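PDB 5U7F: dihydroneopterin triphosphate diphosphatase from Escherichia coli O157:H7, which probably hydrolyses dihydroneopterin triphosphate to the monophosphate and pyrophosphate for folate biosynthesis, and can probably also cleave nucleoside triphosphates, preferring dATP. Local coordinates for residues A[14-19]-A[103-108]. Numbering follows the deposited sequence.
Sequences VVIYAQ and FCLALP
Val14, Ile16, Leu105 and Leu107 make the close-packed side of this pairing between two parallel strands. CG1 of Val14 lies 3.9 Å from Leu105 CB, while its CG2 rests against the CB of Phe103. With chi1 at -62°, Ile16 runs CG1 alongside Leu105 to its CD2, leaving CG2, anti to the backbone N, to meet Leu107 CD1 at 3.9 Å. Helix 49-61 covers the start of this layer, with Ala53 and Val57 against Val14, and Leu70 and Ile63 close over Leu107.

Between the strands, odd-numbered residues supply the backbone bonds: Val15 N to Phe103 O, Leu105 N to Val15 O, Tyr17 N to Leu105 O and Leu107 N to Tyr17 O. A fifth, from Gln19 N to Leu107 O at 2.7 Å, is nearly straight (175°) and carries the pairing just past the end of strand 10-18.

These are neighbouring inner strands, the one parallel pair of the mixed Nudix sheet, and helix 49-61, on the Val14 face, belongs to the Nudix box. Two of its glutamates, Glu56 and Glu60, bind cobalt here; the side chain of Val14 is about 6 Å from that of Glu56.

On the other face, Val15 is buried under helix 136-147 and Cys104 is tied to Cys75 by a disulfide, but packing thins toward the strands' C-terminal ends. Tyr17, with chi1 at 70°, swings its ring across to the neighbouring strand, where Ala106 CA sits over one face, 4.2 Å from the centroid, in a CH-pi contact. Ala106 CB touches the phenol end, 3.7 Å from Tyr17 OH. Farther on, CB of solvent-exposed Gln19 lies 3.4 Å from Leu107 O, but its amide makes only a long contact, OE1 to Ala106 CB at 4.2 Å.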
ATOM      1  N   VAL A  14       3.030   0.679   0.322  1.00 12.97           N
ATOM      2  CA  VAL A  14       3.743   0.484   1.586  1.00 16.39           C
ATOM      3  C   VAL A  14       3.234  -0.779   2.254  1.00 17.13           C
ATOM      4  O   VAL A  14       2.070  -0.881   2.685  1.00 15.74           O
ATOM      5  CB  VAL A  14       3.592   1.682   2.549  1.00 13.98           C
ATOM      6  CG1 VAL A  14       4.375   1.404   3.841  1.00 17.87           C
ATOM      7  CG2 VAL A  14       4.060   2.962   1.903  1.00 16.59           C
ATOM      8  N   VAL A  15       4.086  -1.790   2.292  1.00 12.39           N
ATOM      9  CA  VAL A  15       3.721  -3.015   2.969  1.00 13.39           C
ATOM     10  C   VAL A  15       4.005  -2.841   4.443  1.00 16.67           C
ATOM     11  O   VAL A  15       5.166  -2.727   4.878  1.00 17.25           O
ATOM     12  CB  VAL A  15       4.462  -4.241   2.386  1.00 15.77           C
ATOM     13  CG1 VAL A  15       4.011  -5.480   3.066  1.00 19.42           C
ATOM     14  CG2 VAL A  15       4.176  -4.374   0.892  1.00 19.40           C
ATOM     15  N   ILE A  16       2.915  -2.785   5.197  1.00 14.35           N
ATOM     16  CA  ILE A  16       2.946  -2.697   6.649  1.00 19.93           C
ATOM     17  C   ILE A  16       2.824  -4.076   7.292  1.00 18.45           C
ATOM     18  O   ILE A  16       1.955  -4.881   6.968  1.00 14.48           O
ATOM     19  CB  ILE A  16       1.827  -1.767   7.177  1.00 19.84           C
ATOM     20  CG1 ILE A  16       2.048  -0.358   6.646  1.00 20.39           C
ATOM     21  CG2 ILE A  16       1.796  -1.751   8.719  1.00 22.51           C
ATOM     22  CD1 ILE A  16       1.051   0.677   7.072  1.00 21.17           C
ATOM     23  N   TYR A  17       3.719  -4.355   8.236  1.00 18.47           N
ATOM     24  CA  TYR A  17       3.706  -5.643   8.903  1.00 16.26           C
ATOM     25  C   TYR A  17       4.281  -5.517  10.300  1.00 13.77           C
ATOM     26  O   TYR A  17       4.968  -4.569  10.617  1.00 20.94           O
ATOM     27  CB  TYR A  17       4.466  -6.693   8.111  1.00 14.55           C
ATOM     28  CG  TYR A  17       5.976  -6.491   8.065  1.00 17.32           C
ATOM     29  CD1 TYR A  17       6.550  -5.545   7.233  1.00 21.19           C
ATOM     30  CD2 TYR A  17       6.818  -7.252   8.872  1.00 22.17           C
ATOM     31  CE1 TYR A  17       7.924  -5.360   7.192  1.00 19.96           C
ATOM     32  CE2 TYR A  17       8.174  -7.083   8.842  1.00 25.13           C
ATOM     33  CZ  TYR A  17       8.735  -6.133   8.009  1.00 23.43           C
ATOM     34  OH  TYR A  17      10.100  -5.967   7.960  1.00 30.56           O
ATOM     35  N   ALA A  18       3.903  -6.462  11.156  1.00 22.07           N
ATOM     36  CA  ALA A  18       4.392  -6.466  12.517  1.00 19.16           C
ATOM     37  C   ALA A  18       5.642  -7.306  12.585  1.00 17.26           C
ATOM     38  O   ALA A  18       5.637  -8.457  12.159  1.00 19.52           O
ATOM     39  CB  ALA A  18       3.347  -7.012  13.469  1.00 23.07           C
ATOM     40  N   GLN A  19       6.682  -6.744  13.179  1.00 22.10           N
ATOM     41  CA  GLN A  19       7.959  -7.455  13.337  1.00 29.93           C
ATOM     42  C   GLN A  19       7.868  -8.731  14.194  1.00 27.41           C
ATOM     43  O   GLN A  19       8.455  -9.747  13.859  1.00 25.03           O
ATOM     44  CB  GLN A  19       8.992  -6.529  13.945  1.00 29.06           C
ATOM     45  CG  GLN A  19      10.401  -7.159  14.070  1.00 36.11           C
ATOM     46  CD  GLN A  19      10.976  -7.646  12.735  1.00 33.83           C
ATOM     47  OE1 GLN A  19      10.714  -7.067  11.684  1.00 45.61           O
ATOM     48  NE2 GLN A  19      11.773  -8.707  12.781  1.00 42.72           N
ATOM     49  N   PHE A 103       7.659   0.213  -0.752  1.00 15.32           N
ATOM     50  CA  PHE A 103       8.256   0.513   0.558  1.00 16.25           C
ATOM     51  C   PHE A 103       7.780  -0.536   1.586  1.00 18.30           C
ATOM     52  O   PHE A 103       6.748  -1.208   1.414  1.00 15.45           O
ATOM     53  CB  PHE A 103       7.875   1.917   1.027  1.00 14.47           C
ATOM     54  CG  PHE A 103       8.366   3.017   0.139  1.00 17.25           C
ATOM     55  CD1 PHE A 103       7.692   3.338  -1.036  1.00 20.99           C
ATOM     56  CD2 PHE A 103       9.506   3.725   0.465  1.00 19.70           C
ATOM     57  CE1 PHE A 103       8.163   4.353  -1.856  1.00 17.65           C
ATOM     58  CE2 PHE A 103       9.985   4.743  -0.361  1.00 17.77           C
ATOM     59  CZ  PHE A 103       9.323   5.058  -1.503  1.00 19.75           C
ATOM     60  N   CYS A 104       8.531  -0.665   2.675  1.00 15.51           N
ATOM     61  CA  CYS A 104       8.235  -1.641   3.723  1.00 19.87           C
ATOM     62  C   CYS A 104       8.190  -0.855   5.030  1.00 18.25           C
ATOM     63  O   CYS A 104       8.956   0.083   5.214  1.00 21.10           O
ATOM     64  CB  CYS A 104       9.301  -2.762   3.737  1.00 29.42           C
ATOM     65  SG  CYS A 104       9.898  -3.236   2.056  1.00 59.67           S
ATOM     66  N   LEU A 105       7.237  -1.163   5.899  1.00 21.58           N
ATOM     67  CA  LEU A 105       7.171  -0.520   7.207  1.00 19.09           C
ATOM     68  C   LEU A 105       6.891  -1.568   8.274  1.00 15.40           C
ATOM     69  O   LEU A 105       5.838  -2.195   8.310  1.00 20.65           O
ATOM     70  CB  LEU A 105       6.115   0.588   7.240  1.00 23.44           C
ATOM     71  CG  LEU A 105       5.869   1.221   8.617  1.00 23.24           C
ATOM     72  CD1 LEU A 105       7.137   1.911   9.112  1.00 28.09           C
ATOM     73  CD2 LEU A 105       4.710   2.183   8.584  1.00 23.44           C
ATOM     74  N   ALA A 106       7.877  -1.740   9.148  1.00 17.22           N
ATOM     75  CA  ALA A 106       7.833  -2.729  10.202  1.00 24.01           C
ATOM     76  C   ALA A 106       7.367  -2.030  11.467  1.00 18.47           C
ATOM     77  O   ALA A 106       7.999  -1.080  11.892  1.00 27.68           O
ATOM     78  CB  ALA A 106       9.201  -3.350  10.395  1.00 25.81           C
ATOM     79  N   LEU A 107       6.227  -2.450  12.014  1.00 21.22           N
ATOM     80  CA  LEU A 107       5.812  -1.998  13.329  1.00 23.25           C
ATOM     81  C   LEU A 107       6.317  -3.008  14.346  1.00 24.44           C
ATOM     82  O   LEU A 107       6.523  -4.180  14.016  1.00 26.28           O
ATOM     83  CB  LEU A 107       4.299  -1.862  13.422  1.00 21.88           C
ATOM     84  CG  LEU A 107       3.658  -0.995  12.337  1.00 16.57           C
ATOM     85  CD1 LEU A 107       2.149  -0.987  12.518  1.00 31.30           C
ATOM     86  CD2 LEU A 107       4.214   0.428  12.333  1.00 19.86           C
ATOM     87  N   PRO A 108       6.528  -2.570  15.591  1.00 25.74           N
ATOM     88  CA  PRO A 108       7.054  -3.558  16.533  1.00 23.06           C
ATOM     89  C   PRO A 108       6.051  -4.638  16.905  1.00 27.51           C
ATOM     90  O   PRO A 108       6.452  -5.781  17.139  1.00 30.49           O
ATOM     91  CB  PRO A 108       7.435  -2.713  17.763  1.00 31.54           C
ATOM     92  CG  PRO A 108       6.723  -1.426  17.608  1.00 30.41           C
ATOM     93  CD  PRO A 108       6.561  -1.203  16.136  1.00 30.51           C
TER